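Local coordinates for NanU sialic acid binding protein (Bacteroides fragilis, PDB 4L7T) that binds sialic acid with high affinity as a SusD-like protein of the outer membrane, probably working with its partner NanO in sialic acid uptake, at residues Tyr326-Lys331 with Asn443-Gly448; Ala332-Asp337 with Gly437-Asp442. One frame throughout, in Å; residues are numbered along the deposited sequence.

Contact 1 of 2, residues Tyr326-Lys331 with Asn443-Gly448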
# COMPACT_ATOMS: atom_id res chain seq x y z
N TYR A 326 -2.98 -13.44 16.66
CA TYR A 326 -2.08 -14.59 16.95
C TYR A 326 -2.35 -15.83 16.07
O TYR A 326 -1.41 -16.51 15.67
CB TYR A 326 -2.25 -15.05 18.40
CG TYR A 326 -1.99 -14.01 19.51
CD1 TYR A 326 -1.37 -12.81 19.26
CD2 TYR A 326 -2.40 -14.28 20.81
CE1 TYR A 326 -1.17 -11.85 20.25
CE2 TYR A 326 -2.15 -13.34 21.83
CZ TYR A 326 -1.52 -12.12 21.52
OH TYR A 326 -1.31 -11.16 22.51
N ASP A 327 -3.63 -16.11 15.81
CA ASP A 327 -3.97 -17.28 15.01
C ASP A 327 -3.75 -17.11 13.52
O ASP A 327 -3.87 -18.10 12.79
CB ASP A 327 -5.38 -17.73 15.28
CG ASP A 327 -6.43 -16.76 14.83
OD1 ASP A 327 -6.13 -15.60 14.41
OD2 ASP A 327 -7.61 -17.16 14.89
N LEU A 328 -3.52 -15.88 13.05
CA LEU A 328 -3.32 -15.66 11.61
C LEU A 328 -2.06 -16.34 11.10
O LEU A 328 -1.99 -16.79 9.95
CB LEU A 328 -3.36 -14.15 11.28
CG LEU A 328 -3.21 -13.80 9.81
CD1 LEU A 328 -4.38 -14.40 8.98
CD2 LEU A 328 -3.20 -12.26 9.76
N TYR A 329 -1.09 -16.52 11.99
CA TYR A 329 0.18 -17.07 11.67
C TYR A 329 0.06 -18.49 11.10
O TYR A 329 0.81 -18.82 10.14
CB TYR A 329 1.07 -17.16 12.91
CG TYR A 329 2.47 -17.71 12.61
CD1 TYR A 329 3.40 -16.95 11.88
CD2 TYR A 329 2.86 -18.99 13.07
CE1 TYR A 329 4.73 -17.45 11.61
CE2 TYR A 329 4.16 -19.49 12.81
CZ TYR A 329 5.09 -18.71 12.11
OH TYR A 329 6.37 -19.19 11.86
N ASN A 330 -0.88 -19.29 11.66
CA ASN A 330 -1.12 -20.66 11.17
C ASN A 330 -2.33 -20.82 10.27
O ASN A 330 -2.52 -21.88 9.67
CB ASN A 330 -1.17 -21.63 12.35
CG ASN A 330 0.21 -21.91 12.90
OD1 ASN A 330 0.44 -21.80 14.11
ND2 ASN A 330 1.14 -22.22 12.03
N LYS A 331 -3.15 -19.79 10.14
CA LYS A 331 -4.32 -19.86 9.25
C LYS A 331 -4.15 -19.20 7.88
O LYS A 331 -5.10 -19.23 7.12
CB LYS A 331 -5.57 -19.24 9.90
CG LYS A 331 -6.09 -20.16 11.02
CD LYS A 331 -7.26 -19.54 11.72
CE LYS A 331 -7.84 -20.60 12.64
NZ LYS A 331 -9.29 -20.36 12.76
N ASN A 443 -12.04 -20.96 9.19
CA ASN A 443 -10.96 -19.97 8.86
C ASN A 443 -11.63 -18.70 8.46
O ASN A 443 -12.23 -18.64 7.41
CB ASN A 443 -10.07 -20.52 7.71
CG ASN A 443 -8.87 -19.63 7.42
OD1 ASN A 443 -8.97 -18.41 7.60
ND2 ASN A 443 -7.71 -20.23 7.08
N LYS A 444 -11.67 -17.70 9.35
CA LYS A 444 -12.47 -16.49 9.04
C LYS A 444 -11.78 -15.57 8.02
O LYS A 444 -12.44 -14.61 7.58
CB LYS A 444 -12.73 -15.63 10.27
CG LYS A 444 -11.47 -15.02 10.86
CD LYS A 444 -11.73 -14.34 12.22
CE LYS A 444 -11.02 -13.01 12.32
NZ LYS A 444 -11.68 -11.88 11.53
N TYR A 445 -10.52 -15.88 7.69
CA TYR A 445 -9.68 -14.95 6.91
C TYR A 445 -9.78 -15.17 5.40
O TYR A 445 -9.50 -14.26 4.59
CB TYR A 445 -8.22 -15.05 7.34
CG TYR A 445 -8.00 -14.76 8.79
CD1 TYR A 445 -7.99 -13.43 9.25
CD2 TYR A 445 -7.73 -15.80 9.68
CE1 TYR A 445 -7.80 -13.16 10.58
CE2 TYR A 445 -7.54 -15.57 11.06
CZ TYR A 445 -7.55 -14.22 11.48
OH TYR A 445 -7.39 -13.92 12.81
N MET A 446 -10.27 -16.34 5.01
CA MET A 446 -10.10 -16.79 3.63
C MET A 446 -10.85 -18.05 3.39
O MET A 446 -11.05 -18.84 4.32
CB MET A 446 -8.64 -16.96 3.23
CG MET A 446 -7.80 -17.97 4.05
SD MET A 446 -6.04 -18.05 3.67
CE MET A 446 -5.45 -16.34 3.83
N SER A 447 -11.24 -18.26 2.13
CA SER A 447 -12.01 -19.47 1.82
C SER A 447 -11.45 -20.15 0.60
O SER A 447 -10.41 -19.74 0.07
CB SER A 447 -13.52 -19.19 1.76
OG SER A 447 -13.86 -18.19 0.87
N GLY A 448 -12.08 -21.25 0.19
CA GLY A 448 -11.49 -22.05 -0.87
C GLY A 448 -11.63 -21.45 -2.27
O GLY A 448 -12.36 -20.46 -2.53
O HOH W 1 -10.75 -18.22 12.08
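L328 sets its methyl CD1 over the middle of the Y445 ring, 3.6 Å from the ring centroid and 9° off the normal, a CH-pi contact. The aliphatic chain of K444 covers the opposite face through CG, so the ring is sandwiched between a leucine methyl and a lysine methylene. L328 gets there with CG anti to the backbone N (chi1 -178°), a torsion that brings the end of the side chain toward the tyrosine. At the rim of the same ring, D327 receives the phenol: Y445 OH donates to D327 OD1 at 2.6 Å, on the syn side of the carboxylate, whose plane stands 78° from that of the ring. K331 brings CD to the ring edge, 4.0 Å from Y445 CE2, its chain crossing the tyrosine at about a right angle. The final residue of the helix is bound by N443, whose ND2 gives a hydrogen bond of 2.8 Å to K331 O, on a lone pair of that carbonyl. The other end of the N443 amide closes an Asx turn, OD1 accepting from Y445 N at 3.0 Å. One side chain thus shapes its own loop and grips the helix as well. A water accepts from both K331 NZ and K444 N, while K331 NZ also bonds to D442 O. Aliphatic groups pack both ring faces, M461 of helix 452-463 also touches Y445, and the hydroxyl is tied to a carboxylate; the short bond would be expected to favour an ionised D327 and, with the packing, to limit ring rotation.

Contact 2 of 2, residues Ala332-Asp337 with Gly437-Asp442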
# COMPACT_ATOMS: atom_id res chain seq x y z
N ALA A 332 -3.06 -18.49 7.65
CA ALA A 332 -2.94 -17.71 6.41
C ALA A 332 -2.40 -18.48 5.24
O ALA A 332 -2.70 -18.07 4.09
CB ALA A 332 -2.11 -16.48 6.62
N PHE A 333 -1.50 -19.44 5.52
CA PHE A 333 -0.69 -20.02 4.43
C PHE A 333 -0.75 -21.54 4.46
O PHE A 333 -0.64 -22.13 5.51
CB PHE A 333 0.79 -19.58 4.48
CG PHE A 333 0.98 -18.09 4.43
CD1 PHE A 333 1.03 -17.42 3.19
CD2 PHE A 333 1.10 -17.35 5.61
CE1 PHE A 333 1.21 -16.01 3.15
CE2 PHE A 333 1.26 -15.97 5.56
CZ PHE A 333 1.36 -15.30 4.34
N ARG A 334 -0.86 -22.14 3.26
CA ARG A 334 -0.66 -23.61 3.10
C ARG A 334 0.81 -24.02 3.33
O ARG A 334 1.73 -23.24 3.08
CB ARG A 334 -1.11 -24.03 1.70
CG ARG A 334 -2.50 -23.68 1.29
CD ARG A 334 -3.64 -24.20 2.21
NE ARG A 334 -3.49 -25.65 2.45
CZ ARG A 334 -4.11 -26.60 1.75
NH1 ARG A 334 -4.96 -26.30 0.75
NH2 ARG A 334 -3.85 -27.89 2.06
N ASP A 335 1.10 -25.25 3.81
CA ASP A 335 2.49 -25.66 3.95
C ASP A 335 3.20 -25.56 2.63
O ASP A 335 2.59 -25.84 1.56
CB ASP A 335 2.56 -27.15 4.35
CG ASP A 335 2.09 -27.40 5.74
OD1 ASP A 335 1.77 -26.44 6.49
OD2 ASP A 335 2.03 -28.60 6.06
N GLY A 336 4.48 -25.16 2.71
CA GLY A 336 5.26 -24.97 1.48
C GLY A 336 5.28 -23.56 0.93
O GLY A 336 6.20 -23.22 0.17
N ASP A 337 4.33 -22.72 1.34
CA ASP A 337 4.34 -21.35 0.91
C ASP A 337 5.48 -20.56 1.54
O ASP A 337 5.46 -20.25 2.74
CB ASP A 337 2.95 -20.71 1.23
CG ASP A 337 2.67 -19.39 0.45
OD1 ASP A 337 3.64 -18.63 0.11
OD2 ASP A 337 1.48 -19.12 0.27
N GLY A 437 -10.92 -27.07 0.68
CA GLY A 437 -11.04 -28.17 1.63
C GLY A 437 -10.86 -27.78 3.08
O GLY A 437 -11.23 -26.66 3.50
N ASP A 438 -10.31 -28.72 3.86
CA ASP A 438 -10.34 -28.64 5.31
C ASP A 438 -9.59 -27.45 5.91
O ASP A 438 -9.95 -26.96 6.99
CB ASP A 438 -9.68 -29.91 5.89
CG ASP A 438 -10.58 -31.14 5.82
OD1 ASP A 438 -11.76 -31.06 5.40
OD2 ASP A 438 -10.05 -32.21 6.22
N PHE A 439 -8.53 -27.02 5.24
CA PHE A 439 -7.75 -25.86 5.69
C PHE A 439 -8.65 -24.64 5.93
O PHE A 439 -8.28 -23.75 6.74
CB PHE A 439 -6.61 -25.53 4.66
CG PHE A 439 -5.73 -24.39 5.08
CD1 PHE A 439 -4.57 -24.57 5.84
CD2 PHE A 439 -6.09 -23.08 4.71
CE1 PHE A 439 -3.81 -23.46 6.24
CE2 PHE A 439 -5.31 -21.99 5.08
CZ PHE A 439 -4.17 -22.17 5.79
N TYR A 440 -9.79 -24.58 5.24
CA TYR A 440 -10.69 -23.41 5.24
C TYR A 440 -11.83 -23.51 6.27
O TYR A 440 -12.59 -22.57 6.44
CB TYR A 440 -11.25 -23.02 3.84
CG TYR A 440 -10.06 -22.74 2.95
CD1 TYR A 440 -9.30 -21.58 3.15
CD2 TYR A 440 -9.56 -23.71 2.05
CE1 TYR A 440 -8.09 -21.36 2.41
CE2 TYR A 440 -8.35 -23.50 1.34
CZ TYR A 440 -7.65 -22.29 1.51
OH TYR A 440 -6.46 -22.05 0.81
N THR A 441 -12.00 -24.67 6.91
CA THR A 441 -13.33 -24.87 7.55
C THR A 441 -13.66 -23.92 8.69
O THR A 441 -14.82 -23.45 8.79
CB THR A 441 -13.54 -26.29 7.99
OG1 THR A 441 -12.36 -26.67 8.67
CG2 THR A 441 -13.74 -27.16 6.81
N ASP A 442 -12.72 -23.65 9.56
CA ASP A 442 -13.03 -22.66 10.63
C ASP A 442 -12.09 -21.48 10.42
O ASP A 442 -11.39 -21.08 11.33
CB ASP A 442 -12.85 -23.33 12.04
CG ASP A 442 -12.79 -22.32 13.23
OD1 ASP A 442 -13.72 -21.47 13.37
OD2 ASP A 442 -11.80 -22.38 14.04
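F439 offers a ring face to R334, and the approach to it along the segment begins at G437, where positive phi suits a residue without a side chain. G437 O accepts from Y440 N at 3.1 Å, and D438 O accepts from T441 N. These backbone bonds form a short 3-10 turn about F439, T441 OG1 adding a side-chain bond to D438 O, and the turn projects F439 at the opposite segment. Here R334 CD sits over the centre of the phenyl ring, 3.6 Å from its centroid and 14° off the normal, a CH-pi contact. Past that methylene the guanidinium runs on over F439 CB, its plane only 17° from the ring plane, with NE 3.7 Å from F439 CG. Bends at chi2 and chi3 fold the arginine back in this way, and its NH1 ends in a salt bridge with D435, just upstream of the turn. At the far end of the phenyl ring CE1 lies 3.5 Å from F333 O, and CZ approaches A332 C at the ring edge. The contact joins two loops of the SusD family region, one linking helix 328-331 to helix 339-343 and the other leading toward helix 452-463. The first of them reverses in a type II beta turn from R334 to D337, G336 taking the positive-phi place. Next in the second segment, Y440 turns its ring so that F439 CD2 lies 3.5 Å above its plane, near the rim. Its hydroxyl is 3.8 Å from R334 CD and hydrogen-bonds to D435 OD1, the same carboxylate oxygen that holds R334. R462 of helix 452-463 bonds both Y440 OH, through NH2, and A332 O, through NE.

In the fold
Contact 1 and contact 2 use consecutive pieces of the same two chain regions, 326-337 and 437-448, with centres 7 Å apart and contact 2 nested inside the loop that contact 1 closes. Both are largely buried, yet both lie well away from the middle of the chain, contact 2 farther out. Contact 1 joins helix 328-331 and D327 to a loop by two hydrogen bonds besides its CH-pi contact; contact 2, between two loops, has a CH-pi contact but no hydrogen bond across it, and the polar ends of R334 and Y440 find partners outside its segments. The two meet where K331 NZ forms a salt bridge with D442 OD2 and where M446 packs on A332. Helix 452-463 backs both.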